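Local coordinates for protein glycoside Hydrolase (Bacteroides uniformis, PDB 5TA0) that probably hydrolyses agarose chains as a glycoside hydrolase of an agarose-degrading pathway, and is captured here with neoagarooctaose bound, at residues P195-V200 with M275-I280; P46-F51 with D362-A367; H570-L575 with F625-G630; D251-N256 with R599-G604. All coordinates share one frame; numbering follows the deposited sequence.

Interaction 1: P195-V200 with M275-I280. With EDO (1,2-ethanediol), chain L.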
loop_
_atom_site.group_PDB
_atom_site.type_symbol
_atom_site.label_atom_id
_atom_site.label_comp_id
_atom_site.label_asym_id
_atom_site.label_seq_id
_atom_site.Cartn_x
_atom_site.Cartn_y
_atom_site.Cartn_z
ATOM N N PRO A 195 18.070 -7.111 5.331
ATOM C CA PRO A 195 16.760 -6.633 4.858
ATOM C C PRO A 195 16.389 -7.158 3.495
ATOM O O PRO A 195 17.265 -7.361 2.641
ATOM C CB PRO A 195 16.911 -5.103 4.847
ATOM C CG PRO A 195 18.318 -4.823 4.989
ATOM C CD PRO A 195 19.049 -6.022 5.475
ATOM N N GLY A 196 15.092 -7.371 3.277
ATOM C CA GLY A 196 14.615 -7.666 1.940
ATOM C C GLY A 196 14.610 -6.482 1.000
ATOM O O GLY A 196 14.710 -6.629 -0.216
ATOM N N PHE A 197 14.471 -5.266 1.576
ATOM C CA PHE A 197 14.297 -4.038 0.800
ATOM C C PHE A 197 14.933 -2.890 1.556
ATOM O O PHE A 197 14.745 -2.775 2.769
ATOM C CB PHE A 197 12.810 -3.713 0.634
ATOM C CG PHE A 197 12.020 -4.783 -0.047
ATOM C CD1 PHE A 197 11.837 -4.778 -1.417
ATOM C CD2 PHE A 197 11.491 -5.838 0.692
ATOM C CE1 PHE A 197 11.083 -5.779 -2.030
ATOM C CE2 PHE A 197 10.790 -6.860 0.063
ATOM C CZ PHE A 197 10.585 -6.817 -1.286
ATOM N N CYS A 198 15.661 -2.040 0.843
ATOM C CA CYS A 198 16.228 -0.804 1.388
ATOM C C CYS A 198 15.633 0.392 0.687
ATOM O O CYS A 198 16.007 0.741 -0.434
ATOM C CB CYS A 198 17.749 -0.813 1.280
ATOM S SG CYS A 198 18.551 -2.030 2.351
ATOM N N GLU A 199 14.730 1.063 1.386
ATOM C CA GLU A 199 14.278 2.367 0.944
ATOM C C GLU A 199 15.380 3.364 1.254
ATOM O O GLU A 199 16.083 3.234 2.239
ATOM C CB GLU A 199 12.994 2.780 1.662
ATOM C CG GLU A 199 11.776 1.875 1.465
ATOM C CD GLU A 199 10.608 2.342 2.326
ATOM O OE1 GLU A 199 10.758 2.413 3.564
ATOM O OE2 GLU A 199 9.548 2.702 1.723
ATOM N N VAL A 200 15.514 4.375 0.404
ATOM C CA VAL A 200 16.581 5.365 0.610
ATOM C C VAL A 200 16.288 6.264 1.815
ATOM O O VAL A 200 17.103 6.399 2.744
ATOM C CB VAL A 200 16.816 6.181 -0.684
ATOM C CG1 VAL A 200 17.725 7.386 -0.443
ATOM C CG2 VAL A 200 17.408 5.262 -1.766
ATOM N N MET A 275 16.456 2.362 -9.622
ATOM C CA MET A 275 15.659 1.830 -8.518
ATOM C C MET A 275 15.218 0.404 -8.834
ATOM O O MET A 275 14.731 0.116 -9.939
ATOM C CB MET A 275 14.436 2.690 -8.282
ATOM C CG MET A 275 14.716 4.142 -7.843
ATOM S SD MET A 275 15.629 4.353 -6.287
ATOM C CE MET A 275 17.317 4.473 -6.895
ATOM N N ASP A 276 15.350 -0.491 -7.856
ATOM C CA ASP A 276 14.726 -1.832 -7.949
ATOM C C ASP A 276 13.234 -1.821 -7.714
ATOM O O ASP A 276 12.526 -2.709 -8.175
ATOM C CB ASP A 276 15.412 -2.801 -6.996
ATOM C CG ASP A 276 16.887 -2.912 -7.291
ATOM O OD1 ASP A 276 17.244 -3.475 -8.365
ATOM O OD2 ASP A 276 17.698 -2.405 -6.517
ATOM N N PHE A 277 12.754 -0.862 -6.920
ATOM C CA PHE A 277 11.328 -0.753 -6.638
ATOM C C PHE A 277 11.006 0.711 -6.380
ATOM O O PHE A 277 11.907 1.515 -6.070
ATOM C CB PHE A 277 10.916 -1.655 -5.444
ATOM C CG PHE A 277 11.542 -1.296 -4.131
ATOM C CD1 PHE A 277 12.816 -1.773 -3.793
ATOM C CD2 PHE A 277 10.881 -0.486 -3.219
ATOM C CE1 PHE A 277 13.406 -1.444 -2.581
ATOM C CE2 PHE A 277 11.472 -0.164 -2.017
ATOM C CZ PHE A 277 12.730 -0.628 -1.700
ATOM N N PHE A 278 9.732 1.046 -6.576
ATOM C CA PHE A 278 9.181 2.357 -6.224
ATOM C C PHE A 278 8.447 2.216 -4.912
ATOM O O PHE A 278 7.919 1.135 -4.617
ATOM C CB PHE A 278 8.271 2.865 -7.328
ATOM C CG PHE A 278 8.998 3.302 -8.578
ATOM C CD1 PHE A 278 10.357 3.654 -8.573
ATOM C CD2 PHE A 278 8.333 3.351 -9.800
ATOM C CE1 PHE A 278 10.986 4.090 -9.742
ATOM C CE2 PHE A 278 8.956 3.775 -10.939
ATOM C CZ PHE A 278 10.287 4.140 -10.932
ATOM N N THR A 279 8.405 3.285 -4.130
ATOM C CA THR A 279 7.752 3.242 -2.837
ATOM C C THR A 279 7.045 4.562 -2.533
ATOM O O THR A 279 7.612 5.661 -2.791
ATOM C CB THR A 279 8.730 2.809 -1.721
ATOM O OG1 THR A 279 8.033 2.862 -0.467
ATOM C CG2 THR A 279 9.955 3.668 -1.664
ATOM N N ILE A 280 5.810 4.443 -2.035
ATOM C CA ILE A 280 4.959 5.565 -1.674
ATOM C C ILE A 280 4.238 5.261 -0.381
ATOM O O ILE A 280 4.160 4.108 0.052
ATOM C CB ILE A 280 3.945 5.914 -2.768
ATOM C CG1 ILE A 280 2.974 4.750 -3.044
ATOM C CG2 ILE A 280 4.652 6.342 -4.048
ATOM C CD1 ILE A 280 1.919 5.045 -4.099
HETATM C C1 EDO L . 19.152 -1.802 -11.256
HETATM O O1 EDO L . 19.205 -2.450 -9.983
HETATM C C2 EDO L . 17.736 -1.304 -11.478
HETATM O O2 EDO L . 16.768 -2.304 -11.153
#

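Interaction 2: P46-F51 with D362-A367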
loop_
_atom_site.group_PDB
_atom_site.type_symbol
_atom_site.label_atom_id
_atom_site.label_comp_id
_atom_site.label_asym_id
_atom_site.label_seq_id
_atom_site.Cartn_x
_atom_site.Cartn_y
_atom_site.Cartn_z
ATOM N N PRO A 46 2.545 -12.871 3.774
ATOM C CA PRO A 46 3.629 -11.974 4.186
ATOM C C PRO A 46 3.587 -10.590 3.545
ATOM O O PRO A 46 3.883 -9.584 4.229
ATOM C CB PRO A 46 4.892 -12.760 3.796
ATOM C CG PRO A 46 4.441 -14.196 3.887
ATOM C CD PRO A 46 3.066 -14.194 3.361
ATOM N N LYS A 47 3.218 -10.517 2.273
ATOM C CA LYS A 47 3.141 -9.252 1.558
ATOM C C LYS A 47 2.041 -8.324 2.062
ATOM O O LYS A 47 2.172 -7.105 1.928
ATOM C CB LYS A 47 2.901 -9.518 0.067
ATOM C CG LYS A 47 3.244 -8.354 -0.826
ATOM C CD LYS A 47 3.461 -8.849 -2.245
ATOM C CE LYS A 47 2.163 -9.224 -2.946
ATOM N NZ LYS A 47 2.352 -9.540 -4.397
ATOM N N PHE A 48 0.962 -8.892 2.609
ATOM C CA PHE A 48 -0.256 -8.144 2.945
ATOM C C PHE A 48 -0.677 -8.138 4.408
ATOM O O PHE A 48 -1.201 -7.102 4.885
ATOM C CB PHE A 48 -1.432 -8.646 2.110
ATOM C CG PHE A 48 -1.319 -8.337 0.649
ATOM C CD1 PHE A 48 -1.146 -7.030 0.195
ATOM C CD2 PHE A 48 -1.389 -9.357 -0.291
ATOM C CE1 PHE A 48 -1.070 -6.757 -1.166
ATOM C CE2 PHE A 48 -1.307 -9.079 -1.650
ATOM C CZ PHE A 48 -1.141 -7.783 -2.083
ATOM N N ILE A 49 -0.527 -9.246 5.115
ATOM C CA ILE A 49 -0.984 -9.326 6.525
ATOM C C ILE A 49 0.233 -9.159 7.418
ATOM O O ILE A 49 0.880 -10.110 7.859
ATOM C CB ILE A 49 -1.742 -10.608 6.836
ATOM C CG1 ILE A 49 -2.854 -10.845 5.802
ATOM C CG2 ILE A 49 -2.268 -10.548 8.276
ATOM C CD1 ILE A 49 -3.882 -9.742 5.660
ATOM N N ASN A 50 0.552 -7.894 7.672
ATOM C CA ASN A 50 1.781 -7.532 8.318
ATOM C C ASN A 50 1.586 -6.218 9.076
ATOM O O ASN A 50 0.498 -5.616 9.016
ATOM C CB ASN A 50 2.912 -7.459 7.290
ATOM C CG ASN A 50 2.597 -6.462 6.202
ATOM O OD1 ASN A 50 2.284 -5.298 6.519
ATOM N ND2 ASN A 50 2.638 -6.873 4.940
ATOM N N PHE A 51 2.616 -5.770 9.802
ATOM C CA PHE A 51 2.582 -4.469 10.472
ATOM C C PHE A 51 3.987 -3.928 10.659
ATOM O O PHE A 51 4.992 -4.624 10.381
ATOM C CB PHE A 51 1.755 -4.481 11.772
ATOM C CG PHE A 51 2.379 -5.175 12.967
ATOM C CD1 PHE A 51 2.564 -4.501 14.173
ATOM C CD2 PHE A 51 2.692 -6.529 12.934
ATOM C CE1 PHE A 51 3.039 -5.157 15.306
ATOM C CE2 PHE A 51 3.192 -7.176 14.065
ATOM C CZ PHE A 51 3.378 -6.491 15.241
ATOM N N ASP A 362 0.513 -8.620 -8.709
ATOM C CA ASP A 362 1.679 -8.871 -9.559
ATOM C C ASP A 362 2.708 -7.725 -9.561
ATOM O O ASP A 362 3.869 -8.007 -9.739
ATOM C CB ASP A 362 1.250 -9.170 -11.008
ATOM C CG ASP A 362 0.481 -8.039 -11.665
ATOM O OD1 ASP A 362 -0.269 -7.313 -10.985
ATOM O OD2 ASP A 362 0.605 -7.925 -12.901
ATOM N N ASN A 363 2.262 -6.493 -9.388
ATOM C CA ASN A 363 3.148 -5.307 -9.399
ATOM C C ASN A 363 3.257 -4.614 -8.052
ATOM O O ASN A 363 3.700 -3.448 -7.982
ATOM C CB ASN A 363 2.653 -4.311 -10.443
ATOM C CG ASN A 363 2.874 -4.802 -11.861
ATOM O OD1 ASN A 363 3.927 -5.358 -12.182
ATOM N ND2 ASN A 363 1.910 -4.555 -12.712
ATOM N N ILE A 364 2.853 -5.278 -6.983
ATOM C CA ILE A 364 3.063 -4.783 -5.621
ATOM C C ILE A 364 3.979 -5.743 -4.890
ATOM O O ILE A 364 3.697 -6.936 -4.813
ATOM C CB ILE A 364 1.730 -4.550 -4.873
ATOM C CG1 ILE A 364 1.079 -3.315 -5.522
ATOM C CG2 ILE A 364 1.955 -4.410 -3.366
ATOM C CD1 ILE A 364 -0.173 -2.824 -4.914
ATOM N N CYS A 365 5.109 -5.235 -4.417
ATOM C CA CYS A 365 6.074 -6.103 -3.746
ATOM C C CYS A 365 5.858 -6.180 -2.242
ATOM O O CYS A 365 6.387 -7.070 -1.573
ATOM C CB CYS A 365 7.517 -5.705 -4.063
ATOM S SG CYS A 365 8.021 -4.032 -3.605
ATOM N N TYR A 366 5.122 -5.218 -1.671
ATOM C CA TYR A 366 4.928 -5.150 -0.213
ATOM C C TYR A 366 3.945 -4.028 0.075
ATOM O O TYR A 366 4.072 -2.950 -0.524
ATOM C CB TYR A 366 6.264 -4.784 0.471
ATOM C CG TYR A 366 6.646 -5.523 1.738
ATOM C CD1 TYR A 366 7.963 -5.845 1.978
ATOM C CD2 TYR A 366 5.714 -5.860 2.702
ATOM C CE1 TYR A 366 8.356 -6.474 3.137
ATOM C CE2 TYR A 366 6.078 -6.514 3.861
ATOM C CZ TYR A 366 7.401 -6.797 4.097
ATOM O OH TYR A 366 7.731 -7.421 5.291
ATOM N N ALA A 367 2.981 -4.245 0.946
ATOM C CA ALA A 367 2.073 -3.183 1.372
ATOM C C ALA A 367 1.929 -3.337 2.874
ATOM O O ALA A 367 1.556 -4.443 3.341
ATOM C CB ALA A 367 0.734 -3.284 0.667
HETATM O O HOH W 1 6.490 -9.870 5.186
HETATM O O HOH W 2 -1.161 -4.902 3.306
#

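Interaction 3: H570-L575 with F625-G630. With EDO (1,2-ethanediol), chain P.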
loop_
_atom_site.group_PDB
_atom_site.type_symbol
_atom_site.label_atom_id
_atom_site.label_comp_id
_atom_site.label_asym_id
_atom_site.label_seq_id
_atom_site.Cartn_x
_atom_site.Cartn_y
_atom_site.Cartn_z
ATOM N N HIS A 570 -14.121 20.347 -10.202
ATOM C CA HIS A 570 -15.516 20.043 -9.962
ATOM C C HIS A 570 -16.407 20.895 -10.859
ATOM O O HIS A 570 -16.062 22.022 -11.177
ATOM C CB HIS A 570 -15.888 20.268 -8.503
ATOM C CG HIS A 570 -15.216 19.321 -7.564
ATOM N ND1 HIS A 570 -15.335 17.952 -7.679
ATOM C CD2 HIS A 570 -14.441 19.547 -6.481
ATOM C CE1 HIS A 570 -14.663 17.376 -6.696
ATOM N NE2 HIS A 570 -14.111 18.319 -5.960
ATOM N N GLY A 571 -17.492 20.301 -11.321
ATOM C CA GLY A 571 -18.386 20.971 -12.285
ATOM C C GLY A 571 -18.135 20.591 -13.731
ATOM O O GLY A 571 -18.966 20.850 -14.604
ATOM N N LEU A 572 -16.990 19.982 -14.005
ATOM C CA LEU A 572 -16.643 19.562 -15.341
ATOM C C LEU A 572 -17.042 18.110 -15.545
ATOM O O LEU A 572 -16.984 17.291 -14.612
ATOM C CB LEU A 572 -15.162 19.755 -15.602
ATOM C CG LEU A 572 -14.649 21.202 -15.521
ATOM C CD1 LEU A 572 -13.142 21.287 -15.725
ATOM C CD2 LEU A 572 -15.370 22.084 -16.548
ATOM N N SER A 573 -17.413 17.786 -16.780
ATOM C CA SER A 573 -18.007 16.486 -17.098
ATOM C C SER A 573 -17.030 15.325 -16.853
ATOM O O SER A 573 -15.848 15.414 -17.205
ATOM C CB SER A 573 -18.459 16.472 -18.562
ATOM O OG SER A 573 -18.938 15.195 -18.943
ATOM N N LEU A 574 -17.555 14.252 -16.261
ATOM C CA LEU A 574 -16.841 12.963 -16.175
ATOM C C LEU A 574 -17.505 11.920 -17.097
ATOM O O LEU A 574 -17.346 10.709 -16.913
ATOM C CB LEU A 574 -16.796 12.488 -14.721
ATOM C CG LEU A 574 -16.132 13.462 -13.734
ATOM C CD1 LEU A 574 -16.154 12.842 -12.344
ATOM C CD2 LEU A 574 -14.708 13.856 -14.135
ATOM N N LEU A 575 -18.233 12.409 -18.110
ATOM C CA LEU A 575 -18.999 11.579 -19.033
ATOM C C LEU A 575 -18.666 11.978 -20.470
ATOM O O LEU A 575 -19.535 12.472 -21.214
ATOM C CB LEU A 575 -20.501 11.718 -18.759
ATOM C CG LEU A 575 -20.963 11.180 -17.403
ATOM C CD1 LEU A 575 -22.392 11.640 -17.137
ATOM C CD2 LEU A 575 -20.871 9.663 -17.330
ATOM N N PHE A 625 -14.968 15.467 -24.742
ATOM C CA PHE A 625 -15.673 16.118 -23.650
ATOM C C PHE A 625 -16.424 17.339 -24.172
ATOM O O PHE A 625 -15.975 17.951 -25.144
ATOM C CB PHE A 625 -14.672 16.562 -22.580
ATOM C CG PHE A 625 -14.004 15.416 -21.847
ATOM C CD1 PHE A 625 -14.495 14.976 -20.620
ATOM C CD2 PHE A 625 -12.898 14.781 -22.392
ATOM C CE1 PHE A 625 -13.867 13.925 -19.935
ATOM C CE2 PHE A 625 -12.282 13.721 -21.719
ATOM C CZ PHE A 625 -12.778 13.299 -20.507
ATOM N N PRO A 626 -17.535 17.700 -23.501
ATOM C CA PRO A 626 -18.341 18.871 -23.907
ATOM C C PRO A 626 -17.812 20.211 -23.381
ATOM O O PRO A 626 -18.326 21.268 -23.774
ATOM C CB PRO A 626 -19.695 18.574 -23.282
ATOM C CG PRO A 626 -19.370 17.840 -22.024
ATOM C CD PRO A 626 -18.211 16.952 -22.428
ATOM N N ASP A 627 -16.790 20.183 -22.525
ATOM C CA ASP A 627 -16.334 21.365 -21.793
ATOM C C ASP A 627 -14.808 21.419 -21.706
ATOM O O ASP A 627 -14.124 20.420 -21.991
ATOM C CB ASP A 627 -16.983 21.421 -20.412
ATOM C CG ASP A 627 -16.917 20.088 -19.652
ATOM O OD1 ASP A 627 -16.290 19.111 -20.152
ATOM O OD2 ASP A 627 -17.526 20.015 -18.579
ATOM N N ASN A 628 -14.278 22.599 -21.391
ATOM C CA ASN A 628 -12.839 22.842 -21.352
ATOM C C ASN A 628 -12.258 22.588 -19.968
ATOM O O ASN A 628 -12.908 22.878 -18.967
ATOM C CB ASN A 628 -12.525 24.307 -21.705
ATOM C CG ASN A 628 -12.825 24.636 -23.146
ATOM O OD1 ASN A 628 -12.375 23.950 -24.058
ATOM N ND2 ASN A 628 -13.582 25.708 -23.363
ATOM N N GLY A 629 -11.032 22.057 -19.932
ATOM C CA GLY A 629 -10.239 22.061 -18.706
ATOM C C GLY A 629 -9.890 20.680 -18.216
ATOM O O GLY A 629 -10.626 19.715 -18.409
ATOM N N GLY A 630 -8.768 20.628 -17.525
ATOM C CA GLY A 630 -8.302 19.391 -16.907
ATOM C C GLY A 630 -7.585 18.493 -17.899
ATOM O O GLY A 630 -7.264 18.877 -19.022
HETATM C C1 EDO P . -17.323 14.635 -8.892
HETATM O O1 EDO P . -17.545 15.461 -7.739
HETATM C C2 EDO P . -17.349 15.535 -10.112
HETATM O O2 EDO P . -16.352 16.559 -9.990
HETATM O O HOH W 3 -18.976 22.092 -17.486
#

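Interaction 4: D251-N256 with R599-G604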
loop_
_atom_site.group_PDB
_atom_site.type_symbol
_atom_site.label_atom_id
_atom_site.label_comp_id
_atom_site.label_asym_id
_atom_site.label_seq_id
_atom_site.Cartn_x
_atom_site.Cartn_y
_atom_site.Cartn_z
ATOM N N ASP A 251 0.274 13.363 -4.782
ATOM C CA ASP A 251 -0.896 14.178 -5.111
ATOM C C ASP A 251 -0.735 14.767 -6.512
ATOM O O ASP A 251 -0.470 15.963 -6.696
ATOM C CB ASP A 251 -1.061 15.289 -4.065
ATOM C CG ASP A 251 -1.382 14.766 -2.663
ATOM O OD1 ASP A 251 -1.722 13.588 -2.513
ATOM O OD2 ASP A 251 -1.335 15.569 -1.698
ATOM N N PHE A 252 -0.915 13.933 -7.520
ATOM C CA PHE A 252 -0.374 14.217 -8.842
ATOM C C PHE A 252 -1.081 15.348 -9.584
ATOM O O PHE A 252 -0.450 16.055 -10.399
ATOM C CB PHE A 252 -0.418 12.951 -9.689
ATOM C CG PHE A 252 0.460 11.828 -9.184
ATOM C CD1 PHE A 252 1.460 12.018 -8.232
ATOM C CD2 PHE A 252 0.264 10.557 -9.705
ATOM C CE1 PHE A 252 2.269 10.977 -7.851
ATOM C CE2 PHE A 252 1.072 9.514 -9.307
ATOM C CZ PHE A 252 2.063 9.716 -8.372
ATOM N N GLU A 253 -2.364 15.525 -9.303
ATOM C CA GLU A 253 -3.195 16.473 -10.042
ATOM C C GLU A 253 -2.946 17.902 -9.607
ATOM O O GLU A 253 -3.380 18.845 -10.292
ATOM C CB GLU A 253 -4.679 16.123 -9.913
ATOM C CG GLU A 253 -5.393 16.600 -8.669
ATOM C CD GLU A 253 -5.063 15.847 -7.398
ATOM O OE1 GLU A 253 -4.217 14.925 -7.392
ATOM O OE2 GLU A 253 -5.688 16.149 -6.363
ATOM N N LEU A 254 -2.322 18.108 -8.473
ATOM C CA LEU A 254 -2.197 19.488 -7.931
ATOM C C LEU A 254 -1.421 20.381 -8.888
ATOM O O LEU A 254 -0.579 19.937 -9.667
ATOM C CB LEU A 254 -1.550 19.481 -6.551
ATOM C CG LEU A 254 -2.349 18.763 -5.459
ATOM C CD1 LEU A 254 -1.625 18.908 -4.132
ATOM C CD2 LEU A 254 -3.790 19.213 -5.339
ATOM N N GLN A 255 -1.749 21.673 -8.813
ATOM C CA GLN A 255 -1.243 22.686 -9.749
ATOM C C GLN A 255 -1.417 22.284 -11.223
ATOM O O GLN A 255 -0.492 22.394 -12.039
ATOM C CB GLN A 255 0.204 23.036 -9.418
ATOM C CG GLN A 255 0.362 23.747 -8.074
ATOM C CD GLN A 255 0.377 22.818 -6.880
ATOM O OE1 GLN A 255 1.131 21.828 -6.867
ATOM N NE2 GLN A 255 -0.421 23.123 -5.876
ATOM N N ASN A 256 -2.603 21.768 -11.548
ATOM C CA ASN A 256 -2.921 21.362 -12.928
ATOM C C ASN A 256 -1.932 20.339 -13.500
ATOM O O ASN A 256 -1.506 20.414 -14.647
ATOM C CB ASN A 256 -2.982 22.585 -13.850
ATOM C CG ASN A 256 -3.767 22.325 -15.119
ATOM O OD1 ASN A 256 -4.732 21.544 -15.128
ATOM N ND2 ASN A 256 -3.369 22.983 -16.200
ATOM N N ARG A 599 -12.414 17.295 -1.749
ATOM C CA ARG A 599 -11.177 17.499 -2.478
ATOM C C ARG A 599 -11.321 18.710 -3.388
ATOM O O ARG A 599 -12.419 19.033 -3.840
ATOM C CB ARG A 599 -10.799 16.256 -3.280
ATOM C CG ARG A 599 -10.416 15.044 -2.406
ATOM C CD ARG A 599 -10.153 13.750 -3.170
ATOM N NE ARG A 599 -9.688 14.077 -4.486
ATOM C CZ ARG A 599 -8.474 14.510 -4.811
ATOM N NH1 ARG A 599 -7.483 14.600 -3.943
ATOM N NH2 ARG A 599 -8.287 14.893 -6.030
ATOM N N ALA A 600 -10.203 19.352 -3.657
ATOM C CA ALA A 600 -10.201 20.577 -4.451
ATOM C C ALA A 600 -10.598 20.347 -5.903
ATOM O O ALA A 600 -11.039 21.274 -6.579
ATOM C CB ALA A 600 -8.841 21.268 -4.378
ATOM N N SER A 601 -10.405 19.127 -6.408
ATOM C CA SER A 601 -10.803 18.734 -7.752
ATOM C C SER A 601 -10.994 17.228 -7.724
ATOM O O SER A 601 -10.638 16.570 -6.720
ATOM C CB SER A 601 -9.719 19.088 -8.768
ATOM O OG SER A 601 -8.544 18.294 -8.557
ATOM N N PHE A 602 -11.528 16.699 -8.811
ATOM C CA PHE A 602 -11.679 15.254 -8.994
ATOM C C PHE A 602 -10.436 14.697 -9.665
ATOM O O PHE A 602 -10.024 15.165 -10.696
ATOM C CB PHE A 602 -12.887 14.927 -9.884
ATOM C CG PHE A 602 -13.097 13.445 -10.052
ATOM C CD1 PHE A 602 -12.512 12.732 -11.113
ATOM C CD2 PHE A 602 -13.837 12.753 -9.119
ATOM C CE1 PHE A 602 -12.697 11.365 -11.204
ATOM C CE2 PHE A 602 -14.011 11.389 -9.207
ATOM C CZ PHE A 602 -13.448 10.698 -10.246
ATOM N N PHE A 603 -9.852 13.665 -9.063
ATOM C CA PHE A 603 -8.803 12.853 -9.722
ATOM C C PHE A 603 -9.102 11.398 -9.416
ATOM O O PHE A 603 -9.078 10.983 -8.258
ATOM C CB PHE A 603 -7.399 13.245 -9.245
ATOM C CG PHE A 603 -6.274 12.484 -9.921
ATOM C CD1 PHE A 603 -6.248 12.278 -11.297
ATOM C CD2 PHE A 603 -5.203 12.000 -9.174
ATOM C CE1 PHE A 603 -5.199 11.610 -11.890
ATOM C CE2 PHE A 603 -4.144 11.339 -9.769
ATOM C CZ PHE A 603 -4.140 11.143 -11.133
ATOM N N GLY A 604 -9.450 10.637 -10.449
ATOM C CA GLY A 604 -9.837 9.240 -10.250
ATOM C C GLY A 604 -9.924 8.491 -11.544
ATOM O O GLY A 604 -10.076 9.091 -12.621
HETATM O O HOH W 4 -4.587 15.965 -3.832
HETATM O O HOH W 5 -7.170 18.427 -6.050
#

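Interaction 1: P195-V200 with M275-I280
Thr279 donates its hydroxyl hydrogen to Glu199, OG1 to OE2 at 2.7 Å, meeting the carboxylate oxygen almost in line with its C-O bond. The hydroxyl lies anti to its own backbone N (chi1 177°), which turns it to the carboxylate while the methyl CG2 packs near the Glu199 stem, 4.0 Å from CG. Beside this polar pair, Phe197 and Phe277 form a T-shaped stack: the edge of Phe197 meets the face of Phe277, with CD1 of Phe197 3.9 Å from CE1 of Phe277 and the planes at 89°. The centroids of the Phe197 and Phe277 rings are 5.4 Å apart. The rim of Phe277 also receives Glu199, whose CG sits near the ring plane at 4.0 Å from CE2, so the Phe277 ring touches Phe197 with a face and the Glu199 stem with its rim. In the second shell, Ser324 bonds to OE2 of Glu199 and Arg83 forms a salt bridge with OE1; together with Thr279 they hold the carboxylate in place. Both strands belong to the eight-stranded parallel sheet of the alpha/beta barrel, and these side chains meet across an intervening strand. That strand is 242-247, its Cys246 touching both Glu199 and Thr279, while strand 134-140 flanks 197-199 and helix 219-236 packs on Val200 and Met275.

Interaction 2: P46-F51 with D362-A367
Lys47 and Ala367 are joined by a backbone hydrogen bond, Ala367 N to Lys47 O at 3.1 Å. In one of two deposited conformers, the Lys47 side chain starts away from its backbone N (chi1 -161°) and bends at chi3, taking NZ to the carbonyl oxygen of Ile364 at 3.0 Å; NZ is also bonded to Thr361 O, its stronger partner. Asn50 bridges the segments through ND2, which gives one hydrogen to Ala367 O at 3.1 Å and one to Pro46 O, also 3.1 Å from ND2. Both acceptors lie near the plane of the amide, so the two bonds fix its rotation, although ND2 stands above the carbonyl plane of Ala367. Here the first and last strands of the eight-stranded parallel barrel, 50-51 and 364-369, come together, and the bonds across the closure come from Lys47 of helix 45-48 and from Asn50. One water links Phe48 O to Ala367 O, and another lies within bonding distance of Pro46 O and the Tyr366 hydroxyl, though it has more acceptors than protons to give; that hydroxyl also bonds Asn135 O. The Tyr366 ring takes Asn50 at its edge, CE2 being 3.6 Å from ND2, with ring and amide planes 70° apart. Farther out, Phe48 packs its CD1 4.2 Å from CB of Ala367 and its CE1 4.4 Å from CG2 of Ile364, while Phe357 of helix 340-358 touches all three of these side chains.

Interaction 3: H570-L575 with F625-G630
Asp627 holds its carboxylate between its backbone N and carbonyl carbon (chi1 48°), which carries OD2 to the backbone amide of Ser573. Ser573 N donates to OD2 at 2.9 Å, on the syn lone pair and nearly straight at 160°. A water also donates to OD2 and to Gly571 O, while OD1 is held in a salt bridge by Arg568, whose guanidinium group also bonds Ser573 O and Gly629 O. Each of the two loops passes from one sheet of the C-terminal beta domain to the other: 570-575 connects strand 558-568 to 577-580, and 625-630 connects 619-624 to 631-642. Within the first, Ser573 OG accepts from Leu575 N at 3.0 Å, an ST turn. Leu572 lays its branches against the second loop, CD2 reaching 3.5 Å from Asn628 O and 3.6 Å from Asp627 OD2. Ser573 CB rests 3.8 Å from CG of Pro626, and the Phe625 ring turns an edge to Ser573 O, with CE1 at 3.7 Å.

Interaction 4: D251-N256 with R599-G604
The type I beta turn from Asp251 to Leu254, in the loop after barrel strand 242-247, sets Glu253 and Phe252 against Arg599, Ser601 and Phe603 at the start of strand 602-609. Arg599 forms a salt bridge with Glu253: NH2 donates to OE2 at 2.9 Å and 163°, whereas NH1 at 3.4 Å gives a weak bond. OE2 lies close to the guanidinium plane but is approached from above the carboxylate plane, the two planes being 62° apart. Two waters also donate to OE2, one reaching Arg599 NH1 and the other hydrogen-bonded to Ser601 OG, and Gln596 holds Arg599 NE. The contact thus joins the barrel to the edge strand of the five-stranded sheet in the C-terminal domain. Glu253 CB lies over a face of the Phe603 ring, 4.0 Å from CG, and the bend at chi2 (-74°) brings the carboxylate back alongside, with OE1 3.6 Å from CD2 of Phe603. Beyond it, Phe252 CB packs 4.1 Å from Phe603 CE2, and Phe257 meets the Phe603 ring edge-to-face.

How the interactions relate
Interactions 1 and 2 belong to the same barrel and touch, the ring of Phe197 packing on Tyr366 and on the sulfur of Cys365. The first fills the interior with a ring pair and a braced carboxylate; the second closes the circle of strands, mainly through carbonyl oxygens. Interaction 4 is also buried, but joins two domains by a watered salt bridge and apolar packing. Interaction 3, about 30 Å from the chain's centre, is a surface contact of two loops in which a carboxylate binds a backbone amide. It meets interaction 4 where His570 NE2 lies 2.8 Å from Arg599 O, a probable hydrogen bond, whereas interactions 1 and 3 remain about 21 Å apart at their nearest atoms.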